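PDB 5X32: D-mannose isomerase from Marinomonas mediterranea, which catalyses the reversible isomerisation of D-mannose to D-fructose and, less efficiently, of D-lyxose to D-xylulose. Local coordinates for residues Y113-Q127 with H178-T190. Sequence-based numbering, arbitrary orientation.
With PO4 (phosphate ion), chain C.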
# COMPACT_ATOMS: atom_id res chain seq x y z
N TYR A 113 -5.09 10.49 -0.38
CA TYR A 113 -4.21 9.37 -0.10
C TYR A 113 -4.04 9.14 1.42
O TYR A 113 -4.23 8.02 1.95
CB TYR A 113 -2.85 9.65 -0.76
CG TYR A 113 -1.84 8.52 -0.74
CD1 TYR A 113 -0.99 8.33 0.35
CD2 TYR A 113 -1.70 7.67 -1.82
CE1 TYR A 113 -0.08 7.31 0.36
CE2 TYR A 113 -0.78 6.65 -1.82
CZ TYR A 113 0.03 6.47 -0.73
OH TYR A 113 0.94 5.46 -0.72
N GLY A 114 -3.74 10.24 2.11
CA GLY A 114 -3.62 10.25 3.55
C GLY A 114 -4.89 9.77 4.22
O GLY A 114 -4.85 8.90 5.08
N LEU A 115 -6.02 10.33 3.81
CA LEU A 115 -7.30 9.95 4.40
C LEU A 115 -7.57 8.44 4.24
O LEU A 115 -8.07 7.79 5.17
CB LEU A 115 -8.43 10.77 3.78
CG LEU A 115 -8.54 12.23 4.25
CD1 LEU A 115 -9.77 12.88 3.63
CD2 LEU A 115 -8.56 12.36 5.77
N ALA A 116 -7.22 7.89 3.08
CA ALA A 116 -7.36 6.46 2.86
C ALA A 116 -6.56 5.73 3.92
O ALA A 116 -7.07 4.85 4.60
CB ALA A 116 -6.92 6.04 1.44
N PHE A 117 -5.31 6.14 4.12
CA PHE A 117 -4.52 5.39 5.10
C PHE A 117 -5.01 5.63 6.54
O PHE A 117 -4.82 4.78 7.42
CB PHE A 117 -3.04 5.70 4.95
CG PHE A 117 -2.35 4.79 3.99
CD1 PHE A 117 -2.14 3.46 4.32
CD2 PHE A 117 -1.92 5.24 2.75
CE1 PHE A 117 -1.52 2.60 3.44
CE2 PHE A 117 -1.30 4.38 1.86
CZ PHE A 117 -1.09 3.06 2.21
N VAL A 118 -5.66 6.78 6.77
CA VAL A 118 -6.26 7.06 8.07
C VAL A 118 -7.40 6.05 8.32
O VAL A 118 -7.48 5.44 9.41
CB VAL A 118 -6.79 8.51 8.15
CG1 VAL A 118 -7.70 8.69 9.38
CG2 VAL A 118 -5.63 9.48 8.25
N ILE A 119 -8.24 5.84 7.31
CA ILE A 119 -9.29 4.82 7.38
C ILE A 119 -8.71 3.42 7.58
O ILE A 119 -9.21 2.65 8.40
CB ILE A 119 -10.17 4.84 6.11
CG1 ILE A 119 -11.12 6.04 6.15
CG2 ILE A 119 -10.98 3.56 5.98
CD1 ILE A 119 -11.93 6.23 4.91
N LEU A 120 -7.64 3.10 6.86
CA LEU A 120 -6.99 1.80 7.01
C LEU A 120 -6.54 1.57 8.45
O LEU A 120 -6.82 0.52 9.06
CB LEU A 120 -5.80 1.68 6.06
CG LEU A 120 -5.10 0.33 6.09
CD1 LEU A 120 -5.95 -0.75 5.43
CD2 LEU A 120 -3.70 0.41 5.48
N ALA A 121 -5.87 2.58 9.00
CA ALA A 121 -5.39 2.53 10.38
C ALA A 121 -6.57 2.38 11.36
O ALA A 121 -6.49 1.57 12.28
CB ALA A 121 -4.57 3.77 10.72
N TYR A 122 -7.66 3.12 11.15
CA TYR A 122 -8.81 2.97 12.05
C TYR A 122 -9.43 1.58 11.96
O TYR A 122 -9.81 1.03 13.00
CB TYR A 122 -9.88 4.05 11.80
CG TYR A 122 -9.45 5.42 12.29
CD1 TYR A 122 -8.48 5.53 13.28
CD2 TYR A 122 -9.96 6.58 11.74
CE1 TYR A 122 -8.05 6.76 13.72
CE2 TYR A 122 -9.54 7.83 12.18
CZ TYR A 122 -8.58 7.91 13.18
OH TYR A 122 -8.13 9.12 13.64
N SER A 123 -9.50 1.00 10.75
CA SER A 123 -9.97 -0.38 10.61
C SER A 123 -9.15 -1.27 11.53
O SER A 123 -9.69 -1.99 12.36
CB SER A 123 -9.84 -0.90 9.18
OG SER A 123 -10.61 -0.15 8.27
N ASN A 124 -7.83 -1.16 11.42
CA ASN A 124 -6.99 -2.03 12.22
C ASN A 124 -7.18 -1.81 13.73
O ASN A 124 -7.20 -2.77 14.53
CB ASN A 124 -5.54 -1.87 11.80
CG ASN A 124 -5.22 -2.69 10.57
OD1 ASN A 124 -4.85 -3.86 10.67
ND2 ASN A 124 -5.42 -2.09 9.39
N ALA A 125 -7.34 -0.54 14.11
CA ALA A 125 -7.66 -0.20 15.50
C ALA A 125 -8.91 -0.97 15.93
O ALA A 125 -8.92 -1.61 16.99
CB ALA A 125 -7.88 1.30 15.66
N LEU A 126 -9.95 -0.89 15.12
CA LEU A 126 -11.19 -1.58 15.43
C LEU A 126 -10.98 -3.08 15.61
O LEU A 126 -11.44 -3.64 16.61
CB LEU A 126 -12.23 -1.35 14.33
CG LEU A 126 -13.58 -2.01 14.62
CD1 LEU A 126 -14.22 -1.34 15.78
CD2 LEU A 126 -14.49 -1.98 13.41
N GLN A 127 -10.27 -3.71 14.67
CA GLN A 127 -10.16 -5.16 14.73
C GLN A 127 -9.34 -5.58 15.93
O GLN A 127 -9.44 -6.73 16.32
CB GLN A 127 -9.52 -5.79 13.50
CG GLN A 127 -9.52 -4.94 12.28
CD GLN A 127 -9.39 -5.75 10.99
OE1 GLN A 127 -10.32 -6.45 10.56
NE2 GLN A 127 -8.16 -5.84 10.52
N HIS A 178 -5.69 3.15 -3.22
CA HIS A 178 -5.53 2.91 -1.78
C HIS A 178 -6.84 3.12 -1.04
O HIS A 178 -7.09 2.50 0.01
CB HIS A 178 -4.42 3.78 -1.25
CG HIS A 178 -3.06 3.23 -1.52
ND1 HIS A 178 -2.64 2.02 -1.00
CD2 HIS A 178 -2.06 3.66 -2.32
CE1 HIS A 178 -1.42 1.76 -1.42
NE2 HIS A 178 -1.04 2.74 -2.22
N MET A 179 -7.68 3.98 -1.59
CA MET A 179 -8.99 4.19 -1.03
C MET A 179 -9.81 2.92 -1.11
O MET A 179 -10.41 2.52 -0.11
CB MET A 179 -9.68 5.34 -1.74
CG MET A 179 -10.90 5.83 -1.02
SD MET A 179 -10.49 6.46 0.61
CE MET A 179 -12.04 6.06 1.43
N CYS A 180 -9.78 2.27 -2.27
CA CYS A 180 -10.47 1.01 -2.49
C CYS A 180 -10.02 -0.03 -1.50
O CYS A 180 -10.84 -0.69 -0.83
CB CYS A 180 -10.20 0.51 -3.91
SG CYS A 180 -10.63 -1.23 -4.19
N GLU A 181 -8.70 -0.12 -1.35
CA GLU A 181 -8.12 -1.05 -0.39
C GLU A 181 -8.58 -0.80 1.04
O GLU A 181 -8.99 -1.73 1.78
CB GLU A 181 -6.62 -0.93 -0.45
CG GLU A 181 -5.92 -1.58 0.71
CD GLU A 181 -4.52 -1.03 0.92
OE1 GLU A 181 -4.25 0.12 0.48
OE2 GLU A 181 -3.69 -1.74 1.54
N ALA A 182 -8.56 0.48 1.42
CA ALA A 182 -8.88 0.89 2.77
C ALA A 182 -10.31 0.53 3.07
O ALA A 182 -10.61 -0.02 4.14
CB ALA A 182 -8.65 2.39 2.94
N LEU A 183 -11.18 0.79 2.10
CA LEU A 183 -12.60 0.52 2.28
C LEU A 183 -12.90 -0.98 2.36
O LEU A 183 -13.85 -1.37 3.05
CB LEU A 183 -13.41 1.16 1.17
CG LEU A 183 -13.38 2.68 1.28
CD1 LEU A 183 -14.01 3.30 0.06
CD2 LEU A 183 -14.11 3.13 2.53
N MET A 184 -12.11 -1.82 1.67
CA MET A 184 -12.23 -3.27 1.92
C MET A 184 -11.84 -3.63 3.36
O MET A 184 -12.50 -4.48 4.00
CB MET A 184 -11.37 -4.06 0.97
CG MET A 184 -11.94 -4.15 -0.43
SD MET A 184 -10.82 -4.99 -1.53
CE MET A 184 -10.83 -6.57 -0.74
N SER A 185 -10.79 -2.99 3.88
CA SER A 185 -10.39 -3.24 5.26
C SER A 185 -11.52 -2.83 6.22
O SER A 185 -11.79 -3.49 7.23
CB SER A 185 -9.11 -2.47 5.59
OG SER A 185 -8.65 -2.75 6.90
N ALA A 186 -12.18 -1.74 5.86
CA ALA A 186 -13.27 -1.21 6.66
C ALA A 186 -14.45 -2.17 6.63
O ALA A 186 -15.07 -2.43 7.65
CB ALA A 186 -13.69 0.17 6.15
N PHE A 187 -14.78 -2.68 5.45
CA PHE A 187 -15.84 -3.67 5.34
C PHE A 187 -15.55 -4.93 6.15
O PHE A 187 -16.44 -5.49 6.76
CB PHE A 187 -16.13 -4.04 3.89
CG PHE A 187 -17.08 -5.18 3.75
CD1 PHE A 187 -18.42 -5.01 4.07
CD2 PHE A 187 -16.66 -6.42 3.31
CE1 PHE A 187 -19.32 -6.06 3.95
CE2 PHE A 187 -17.56 -7.47 3.18
CZ PHE A 187 -18.89 -7.29 3.50
N ASP A 188 -14.31 -5.41 6.13
CA ASP A 188 -13.99 -6.58 6.93
C ASP A 188 -14.14 -6.29 8.43
O ASP A 188 -14.65 -7.12 9.19
CB ASP A 188 -12.57 -7.07 6.66
CG ASP A 188 -12.41 -7.76 5.31
OD1 ASP A 188 -13.41 -8.02 4.60
OD2 ASP A 188 -11.25 -8.06 4.98
N ALA A 189 -13.71 -5.10 8.83
CA ALA A 189 -13.70 -4.75 10.24
C ALA A 189 -15.10 -4.45 10.78
O ALA A 189 -15.37 -4.68 11.97
CB ALA A 189 -12.79 -3.55 10.47
N THR A 190 -15.98 -3.94 9.92
CA THR A 190 -17.27 -3.42 10.36
C THR A 190 -18.45 -4.15 9.76
O THR A 190 -19.56 -4.09 10.28
CB THR A 190 -17.45 -1.92 10.01
OG1 THR A 190 -17.49 -1.76 8.58
CG2 THR A 190 -16.34 -1.07 10.61
P PO4 C . 1.75 3.48 -3.73
O1 PO4 C . 0.83 4.44 -4.46
O2 PO4 C . 3.13 3.54 -4.37
O3 PO4 C . 1.27 2.04 -3.78
O4 PO4 C . 1.77 3.93 -2.29
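Helices 113-127 and 178-190 run side by side in the same direction, their axes 8.3 Å apart and inclined at 19°, with A116 facing M179 and L120 facing A182. They are neighbouring parallel helices of the (alpha/alpha)6 barrel of the N-acylglucosamine 2-epimerase family. Small residues allow the close approach. The CB of A182 lies 3.4 Å from the backbone O of A116 and also meets I119 CG2. The A116 methyl rests against M179 SD. The M179 chain bends at chi2, and its CE meets I119 CD1.

Further along, S123 fits as a knob into the hole formed by A182, S185, A186 and A189. Its OG sits beside the backbone N and bonds back to I119 O, which also accepts from S123 N. L120 CD1 packs on S185 CB at 3.6 Å. At the C-terminal ends, L126 CD2 touches the A189 methyl and T190 CG2.

The N-terminal ends reach the probable active site: H251 and H380, the proton donor/acceptor residues by similarity, lie close to H178. Y113, F117 and H178 form an aromatic cluster there. CZ and CE2 of F117 lie over one face of the H178 imidazole, offset toward its rim; the two rings meet obliquely, planes 40° apart. The Y113 and H178 side chains lie alongside each other. H178 ND1 donates to E181 OE1 at 2.9 Å, nearly straight (N-H...O 170°) and in the ring plane; this bond helps set the ring's rotation. On the other ring nitrogen, H178 NE2 donates to O3 of a phosphate ion, probably picked up during crystallisation, at 2.9 Å.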